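Local coordinates for protein 16 kDa salivary peptide (Culex quinquefasciatus, PDB 7KCG) that is of unknown function but adopts a beta-trefoil fold of the ricin-lectin type with putative sugar-binding properties, at residues S85-D89 with G90-W94. Numbering follows the deposited sequence.
Sequences SLIND and GGASW. With FMT (formic acid), chain D.
Asp-89 reaches forward with its carboxylate to the amide of Gly-91: Gly-91 N donates to Asp-89 OD1 at 2.9 Å, with an N-H...O angle of 158°. An aspartate oxygen taking the amide hydrogen two residues on defines an Asx turn. CG lies between the backbone N and the carbonyl carbon (chi1 68°), which swings OD1 over the next peptide; the N-H meets its anti side, 35° out of the carboxylate plane. The other oxygen, OD2, forms a salt bridge with Lys-111, so both carboxylate oxygens are engaged. The type I beta turn from Gly-90 to Ser-93 overlaps the Asx turn, sharing Gly-90 and Gly-91, and is closed by Ser-93 N to Gly-90 O at 3.2 Å. Gly-90 has a positive phi.

Across the two segments, the apolar contact is between Ile-87 and Ala-92, whose CB atoms approach to 3.7 Å. Ile-87 CG2, anti to the backbone N, also lies 3.7 Å from Ala-92 N. Phe-67 of strand 64-69 touches both side chains.

One water joins backbone groups and a side-chain hydroxyl. It donates to Ile-87 O (3.1 Å) and accepts from Ala-92 N, and weakly from Gly-90 N. It also hydrogen-bonds Ser-93 OG at 2.9 Å. Arg-56 also binds Ile-87 O, and Glu-51 binds Ser-93 OG. A formic acid molecule, probably from the crystallisation liquor, accepts a weak bond from Asn-88 N through O1.

Together, the carboxylate, the small apolar contact and the bridging water, which adds to the other partners of Ile-87 O and Ser-93 OG, are consistent with a defined path for the loop from strand 76-81 into strand 93-98 of the trefoil.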
ATOM      1  N   SER A  85       1.404 -10.116 -14.674  1.00 45.30           N
ATOM      2  CA  SER A  85       0.808 -11.451 -14.439  1.00 42.70           C
ATOM      3  C   SER A  85       0.092 -11.389 -13.090  1.00 40.24           C
ATOM      4  O   SER A  85       0.684 -10.918 -12.158  1.00 40.52           O
ATOM      5  CB  SER A  85       1.867 -12.502 -14.404  1.00 44.32           C
ATOM      6  OG  SER A  85       3.122 -11.968 -14.054  1.00 53.34           O
ATOM      7  N   LEU A  86      -1.143 -11.851 -13.007  1.00 44.05           N
ATOM      8  CA  LEU A  86      -1.872 -11.742 -11.749  1.00 41.94           C
ATOM      9  C   LEU A  86      -1.184 -12.563 -10.663  1.00 46.91           C
ATOM     10  O   LEU A  86      -0.874 -13.744 -10.858  1.00 43.27           O
ATOM     11  CB  LEU A  86      -3.305 -12.205 -11.942  1.00 43.20           C
ATOM     12  CG  LEU A  86      -4.301 -11.765 -10.877  1.00 45.26           C
ATOM     13  CD1 LEU A  86      -4.463 -10.245 -10.883  1.00 40.64           C
ATOM     14  CD2 LEU A  86      -5.637 -12.468 -11.110  1.00 45.98           C
ATOM     15  N   ILE A  87      -0.936 -11.938  -9.519  1.00 43.05           N
ATOM     16  CA  ILE A  87      -0.264 -12.600  -8.405  1.00 39.85           C
ATOM     17  C   ILE A  87      -1.315 -13.340  -7.589  1.00 43.65           C
ATOM     18  O   ILE A  87      -2.274 -12.732  -7.097  1.00 39.88           O
ATOM     19  CB  ILE A  87       0.516 -11.587  -7.551  1.00 41.52           C
ATOM     20  CG1 ILE A  87       1.701 -11.075  -8.359  1.00 35.93           C
ATOM     21  CG2 ILE A  87       0.989 -12.199  -6.244  1.00 39.18           C
ATOM     22  CD1 ILE A  87       2.582 -10.085  -7.626  1.00 39.42           C
ATOM     23  N   ASN A  88      -1.135 -14.656  -7.446  1.00 35.91           N
ATOM     24  CA  ASN A  88      -2.142 -15.534  -6.873  1.00 39.93           C
ATOM     25  C   ASN A  88      -1.688 -16.216  -5.584  1.00 40.31           C
ATOM     26  O   ASN A  88      -2.410 -17.082  -5.071  1.00 44.48           O
ATOM     27  CB  ASN A  88      -2.548 -16.593  -7.914  1.00 46.86           C
ATOM     28  CG  ASN A  88      -3.946 -17.130  -7.685  1.00 54.94           C
ATOM     29  OD1 ASN A  88      -4.816 -16.438  -7.140  1.00 59.39           O
ATOM     30  ND2 ASN A  88      -4.173 -18.374  -8.098  1.00 61.89           N
ATOM     31  N   ASP A  89      -0.529 -15.853  -5.037  1.00 39.83           N
ATOM     32  CA  ASP A  89       0.029 -16.530  -3.870  1.00 42.73           C
ATOM     33  C   ASP A  89      -0.187 -15.765  -2.563  1.00 38.31           C
ATOM     34  O   ASP A  89       0.474 -16.075  -1.564  1.00 32.46           O
ATOM     35  CB  ASP A  89       1.530 -16.797  -4.068  1.00 41.15           C
ATOM     36  CG  ASP A  89       2.369 -15.527  -4.092  1.00 45.66           C
ATOM     37  OD1 ASP A  89       1.817 -14.408  -3.960  1.00 44.01           O
ATOM     38  OD2 ASP A  89       3.608 -15.639  -4.240  1.00 42.71           O
ATOM     39  N   GLY A  90      -1.069 -14.765  -2.555  1.00 39.34           N
ATOM     40  CA  GLY A  90      -1.304 -13.950  -1.385  1.00 36.86           C
ATOM     41  C   GLY A  90      -0.453 -12.703  -1.289  1.00 36.33           C
ATOM     42  O   GLY A  90      -0.785 -11.802  -0.506  1.00 31.80           O
ATOM     43  N   GLY A  91       0.627 -12.617  -2.069  1.00 32.82           N
ATOM     44  CA  GLY A  91       1.540 -11.497  -1.940  1.00 33.62           C
ATOM     45  C   GLY A  91       0.939 -10.171  -2.362  1.00 29.15           C
ATOM     46  O   GLY A  91       1.367  -9.119  -1.888  1.00 29.64           O
ATOM     47  N   ALA A  92      -0.044 -10.195  -3.264  1.00 29.28           N
ATOM     48  CA  ALA A  92      -0.687  -8.978  -3.733  1.00 29.29           C
ATOM     49  C   ALA A  92      -2.049  -8.767  -3.112  1.00 28.39           C
ATOM     50  O   ALA A  92      -2.790  -7.887  -3.560  1.00 29.64           O
ATOM     51  CB  ALA A  92      -0.822  -8.985  -5.253  1.00 33.23           C
ATOM     52  N   SER A  93      -2.409  -9.557  -2.107  1.00 30.35           N
ATOM     53  CA  SER A  93      -3.689  -9.416  -1.428  1.00 24.86           C
ATOM     54  C   SER A  93      -3.483  -8.793  -0.050  1.00 28.25           C
ATOM     55  O   SER A  93      -2.497  -9.086   0.631  1.00 25.76           O
ATOM     56  CB  SER A  93      -4.393 -10.772  -1.312  1.00 33.99           C
ATOM     57  OG  SER A  93      -4.516 -11.387  -2.593  1.00 36.29           O
ATOM     58  N   TRP A  94      -4.399  -7.904   0.345  1.00 27.24           N
ATOM     59  CA  TRP A  94      -4.195  -7.038   1.501  1.00 25.31           C
ATOM     60  C   TRP A  94      -5.437  -7.027   2.393  1.00 28.63           C
ATOM     61  O   TRP A  94      -6.566  -6.902   1.903  1.00 28.31           O
ATOM     62  CB  TRP A  94      -3.852  -5.607   1.050  1.00 28.13           C
ATOM     63  CG  TRP A  94      -2.600  -5.514   0.204  1.00 26.85           C
ATOM     64  CD1 TRP A  94      -2.506  -5.600  -1.163  1.00 28.70           C
ATOM     65  CD2 TRP A  94      -1.269  -5.324   0.683  1.00 29.63           C
ATOM     66  NE1 TRP A  94      -1.201  -5.462  -1.555  1.00 27.71           N
ATOM     67  CE2 TRP A  94      -0.416  -5.305  -0.443  1.00 29.14           C
ATOM     68  CE3 TRP A  94      -0.715  -5.147   1.956  1.00 25.44           C
ATOM     69  CZ2 TRP A  94       0.960  -5.117  -0.331  1.00 27.78           C
ATOM     70  CZ3 TRP A  94       0.647  -4.995   2.069  1.00 31.04           C
ATOM     71  CH2 TRP A  94       1.474  -4.984   0.933  1.00 29.07           C
TER
HETATM   72  C   FMT D 303       3.232 -15.455  -8.259  0.75 49.29           C
HETATM   73  O1  FMT D 303       2.056 -15.645  -8.020  0.75 50.51           O
HETATM   74  O2  FMT D 303       3.725 -14.369  -8.774  0.75 51.24           O
HETATM   75  O   HOH W   1      -2.135 -12.174  -4.077  1.00 32.26           O